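Local coordinates for protein endo-1,4-b-d-mannanase (Trichoderma reesei, PDB 1QNR) that hydrolyses internal beta-1,4-mannosidic linkages of mannan polysaccharides, as a glycoside hydrolase of family 5, at residues A[50-55]-A[302-307]. Numbering follows the deposited sequence.
Sequences LKVVRV and GDMFWQ
V53 and M304 mark the closest backbone register, CA to CA 8.0 Å, and the axes of strands 52-54 and 302-305 approach to 8.5 Å at 48° between their N-to-C directions. That spacing is too wide for direct pairing: strand 21-25 lies between them in the sheet, parallel to both, so side chains must bridge the gap. M304 does so from inside the barrel. A bend at chi3 (70°) brings its CE against strand 52-54, 3.8 Å from V52 CG1 and also touching R54 N and CB; the V52 and M304 side chains cross nearly at right angles. L50 CD1 meets F305 CE1 at 4.3 Å, a looser apolar contact. R54, extended from CG to NE, brings its guanidinium to the indole edge of W306, with NH1 4.4 Å from CZ3 and near the ring plane. NE is salt-bridged to E165 and E275 and NH1 to E276, while W306 NE1 hydrogen-bonds D321. The W306 side chain lies about 4 Å from a bound glycerol, consistent with a pocket here, possibly for substrate. I107 of strand 105-109 and V273 of strand 272-277 also touch M304, placing it inside the (beta/alpha)8 barrel, between its own strand, strand 272-277 and strands 52-54 and 105-109.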
ATOM      1  N   LEU A  50       7.597  14.968  -0.766  1.00  8.52           N
ATOM      2  CA  LEU A  50       7.287  13.563  -0.505  1.00  8.77           C
ATOM      3  C   LEU A  50       8.113  12.703  -1.468  1.00  9.54           C
ATOM      4  O   LEU A  50       8.326  13.078  -2.653  1.00 11.53           O
ATOM      5  CB  LEU A  50       5.770  13.349  -0.715  1.00  9.79           C
ATOM      6  CG  LEU A  50       4.880  14.144   0.273  1.00  8.92           C
ATOM      7  CD1 LEU A  50       3.399  13.900  -0.081  1.00 11.26           C
ATOM      8  CD2 LEU A  50       5.134  13.793   1.727  1.00  9.93           C
ATOM      9  N   LYS A  51       8.467  11.515  -0.998  1.00  8.03           N
ATOM     10  CA  LYS A  51       9.411  10.686  -1.828  1.00  9.06           C
ATOM     11  C   LYS A  51       8.774   9.408  -2.321  1.00  8.10           C
ATOM     12  O   LYS A  51       9.312   8.746  -3.279  1.00  8.66           O
ATOM     13  CB  LYS A  51      10.641  10.270  -0.957  1.00 11.29           C
ATOM     14  CG  LYS A  51      11.619  11.482  -0.776  1.00 12.12           C
ATOM     15  CD  LYS A  51      12.899  10.960  -0.028  1.00 13.72           C
ATOM     16  CE  LYS A  51      13.906  12.141   0.049  1.00 15.25           C
ATOM     17  NZ  LYS A  51      15.208  11.698   0.749  1.00 17.13           N
ATOM     18  N   VAL A  52       7.632   8.969  -1.777  1.00  7.26           N
ATOM     19  CA  VAL A  52       7.023   7.640  -2.055  1.00  8.52           C
ATOM     20  C   VAL A  52       5.504   7.791  -2.198  1.00  7.53           C
ATOM     21  O   VAL A  52       4.880   8.542  -1.406  1.00  8.94           O
ATOM     22  CB  VAL A  52       7.338   6.650  -0.898  1.00  7.85           C
ATOM     23  CG1 VAL A  52       6.857   5.225  -1.324  1.00 10.35           C
ATOM     24  CG2 VAL A  52       8.837   6.562  -0.572  1.00 10.61           C
ATOM     25  N   VAL A  53       4.941   7.121  -3.204  1.00  6.66           N
ATOM     26  CA  VAL A  53       3.494   7.153  -3.472  1.00  7.26           C
ATOM     27  C   VAL A  53       3.004   5.692  -3.513  1.00  7.78           C
ATOM     28  O   VAL A  53       3.615   4.838  -4.180  1.00  7.87           O
ATOM     29  CB  VAL A  53       3.134   7.840  -4.834  1.00  7.70           C
ATOM     30  CG1 VAL A  53       1.607   8.027  -4.956  1.00  9.06           C
ATOM     31  CG2 VAL A  53       3.814   9.179  -4.931  1.00  9.66           C
ATOM     32  N   ARG A  54       1.862   5.431  -2.847  1.00  6.84           N
ATOM     33  CA  ARG A  54       1.234   4.069  -2.887  1.00  5.96           C
ATOM     34  C   ARG A  54       0.077   4.120  -3.877  1.00  6.33           C
ATOM     35  O   ARG A  54      -0.839   4.975  -3.737  1.00  7.98           O
ATOM     36  CB  ARG A  54       0.877   3.660  -1.457  1.00  7.21           C
ATOM     37  CG  ARG A  54       0.290   2.209  -1.411  1.00  7.13           C
ATOM     38  CD  ARG A  54       0.445   1.698   0.046  1.00  6.15           C
ATOM     39  NE  ARG A  54      -0.278   0.414   0.279  1.00  7.12           N
ATOM     40  CZ  ARG A  54      -1.550   0.336   0.741  1.00  6.41           C
ATOM     41  NH1 ARG A  54      -2.279   1.450   0.935  1.00  7.52           N
ATOM     42  NH2 ARG A  54      -2.019  -0.882   1.042  1.00  7.20           N
ATOM     43  N   VAL A  55       0.091   3.251  -4.908  1.00  6.19           N
ATOM     44  CA  VAL A  55      -0.960   3.274  -6.019  1.00  6.52           C
ATOM     45  C   VAL A  55      -1.527   1.870  -6.139  1.00  7.48           C
ATOM     46  O   VAL A  55      -0.797   0.876  -5.875  1.00  8.83           O
ATOM     47  CB  VAL A  55      -0.323   3.782  -7.346  1.00  7.37           C
ATOM     48  CG1 VAL A  55       0.290   5.186  -7.149  1.00  9.31           C
ATOM     49  CG2 VAL A  55       0.726   2.824  -7.935  1.00  8.75           C
ATOM     50  N   GLY A 302       9.402   5.263   7.868  1.00 10.11           N
ATOM     51  CA  GLY A 302       8.701   6.410   7.156  1.00  9.79           C
ATOM     52  C   GLY A 302       7.189   6.260   7.435  1.00  9.36           C
ATOM     53  O   GLY A 302       6.742   5.325   8.078  1.00 10.06           O
ATOM     54  N   ASP A 303       6.430   7.262   6.902  1.00  8.92           N
ATOM     55  CA  ASP A 303       4.957   7.276   7.065  1.00  9.06           C
ATOM     56  C   ASP A 303       4.261   7.877   5.838  1.00  8.16           C
ATOM     57  O   ASP A 303       4.878   8.649   5.081  1.00  8.50           O
ATOM     58  CB  ASP A 303       4.496   8.067   8.325  1.00 10.28           C
ATOM     59  CG  ASP A 303       4.694   9.592   8.123  1.00 11.01           C
ATOM     60  OD1 ASP A 303       3.794  10.268   7.586  1.00 10.67           O
ATOM     61  OD2 ASP A 303       5.756  10.091   8.569  1.00 11.35           O
ATOM     62  N   MET A 304       3.014   7.388   5.580  1.00  8.21           N
ATOM     63  CA  MET A 304       2.237   7.796   4.367  1.00  7.33           C
ATOM     64  C   MET A 304       0.807   8.011   4.774  1.00  8.19           C
ATOM     65  O   MET A 304       0.039   7.059   5.071  1.00  8.78           O
ATOM     66  CB  MET A 304       2.312   6.660   3.296  1.00  9.07           C
ATOM     67  CG  MET A 304       3.790   6.302   3.015  1.00 10.14           C
ATOM     68  SD  MET A 304       4.097   4.866   1.958  1.00 11.04           S
ATOM     69  CE  MET A 304       3.526   5.540   0.435  1.00 11.05           C
ATOM     70  N   PHE A 305       0.331   9.267   4.766  1.00  6.91           N
ATOM     71  CA  PHE A 305      -1.062   9.537   5.121  1.00  6.49           C
ATOM     72  C   PHE A 305      -2.027   9.024   4.046  1.00  6.05           C
ATOM     73  O   PHE A 305      -1.684   8.936   2.844  1.00  7.13           O
ATOM     74  CB  PHE A 305      -1.306  11.041   5.392  1.00  8.33           C
ATOM     75  CG  PHE A 305      -1.070  11.989   4.216  1.00  7.37           C
ATOM     76  CD1 PHE A 305       0.195  12.454   3.894  1.00  9.54           C
ATOM     77  CD2 PHE A 305      -2.138  12.325   3.375  1.00  8.45           C
ATOM     78  CE1 PHE A 305       0.370  13.377   2.859  1.00 11.53           C
ATOM     79  CE2 PHE A 305      -1.927  13.237   2.299  1.00 10.80           C
ATOM     80  CZ  PHE A 305      -0.672  13.715   2.021  1.00  9.94           C
ATOM     81  N   TRP A 306      -3.267   8.684   4.496  1.00  6.96           N
ATOM     82  CA  TRP A 306      -4.378   8.419   3.570  1.00  7.07           C
ATOM     83  C   TRP A 306      -5.264   9.647   3.556  1.00  6.96           C
ATOM     84  O   TRP A 306      -5.853   9.974   4.653  1.00  8.29           O
ATOM     85  CB  TRP A 306      -5.176   7.142   4.025  1.00  8.74           C
ATOM     86  CG  TRP A 306      -6.296   6.859   3.040  1.00  7.54           C
ATOM     87  CD1 TRP A 306      -7.545   7.429   3.011  1.00  8.22           C
ATOM     88  CD2 TRP A 306      -6.275   5.914   1.945  1.00  8.12           C
ATOM     89  NE1 TRP A 306      -8.280   6.927   1.955  1.00  8.53           N
ATOM     90  CE2 TRP A 306      -7.523   5.964   1.280  1.00  6.69           C
ATOM     91  CE3 TRP A 306      -5.298   5.007   1.481  1.00  8.09           C
ATOM     92  CZ2 TRP A 306      -7.830   5.212   0.168  1.00  8.86           C
ATOM     93  CZ3 TRP A 306      -5.632   4.171   0.387  1.00  7.61           C
ATOM     94  CH2 TRP A 306      -6.873   4.273  -0.285  1.00  7.43           C
ATOM     95  N   GLN A 307      -5.371  10.485   2.497  1.00  7.34           N
ATOM     96  CA  GLN A 307      -4.791  10.215   1.176  1.00  7.47           C
ATOM     97  C   GLN A 307      -4.647  11.555   0.432  1.00  6.98           C
ATOM     98  O   GLN A 307      -5.240  12.587   0.816  1.00  8.15           O
ATOM     99  CB  GLN A 307      -5.722   9.321   0.329  1.00  7.48           C
ATOM    100  CG  GLN A 307      -7.138   9.935   0.036  1.00  7.80           C
ATOM    101  CD  GLN A 307      -7.933   9.128  -1.002  1.00  8.15           C
ATOM    102  OE1 GLN A 307      -7.446   8.514  -1.941  1.00  9.72           O
ATOM    103  NE2 GLN A 307      -9.301   9.159  -0.862  1.00  9.72           N
TER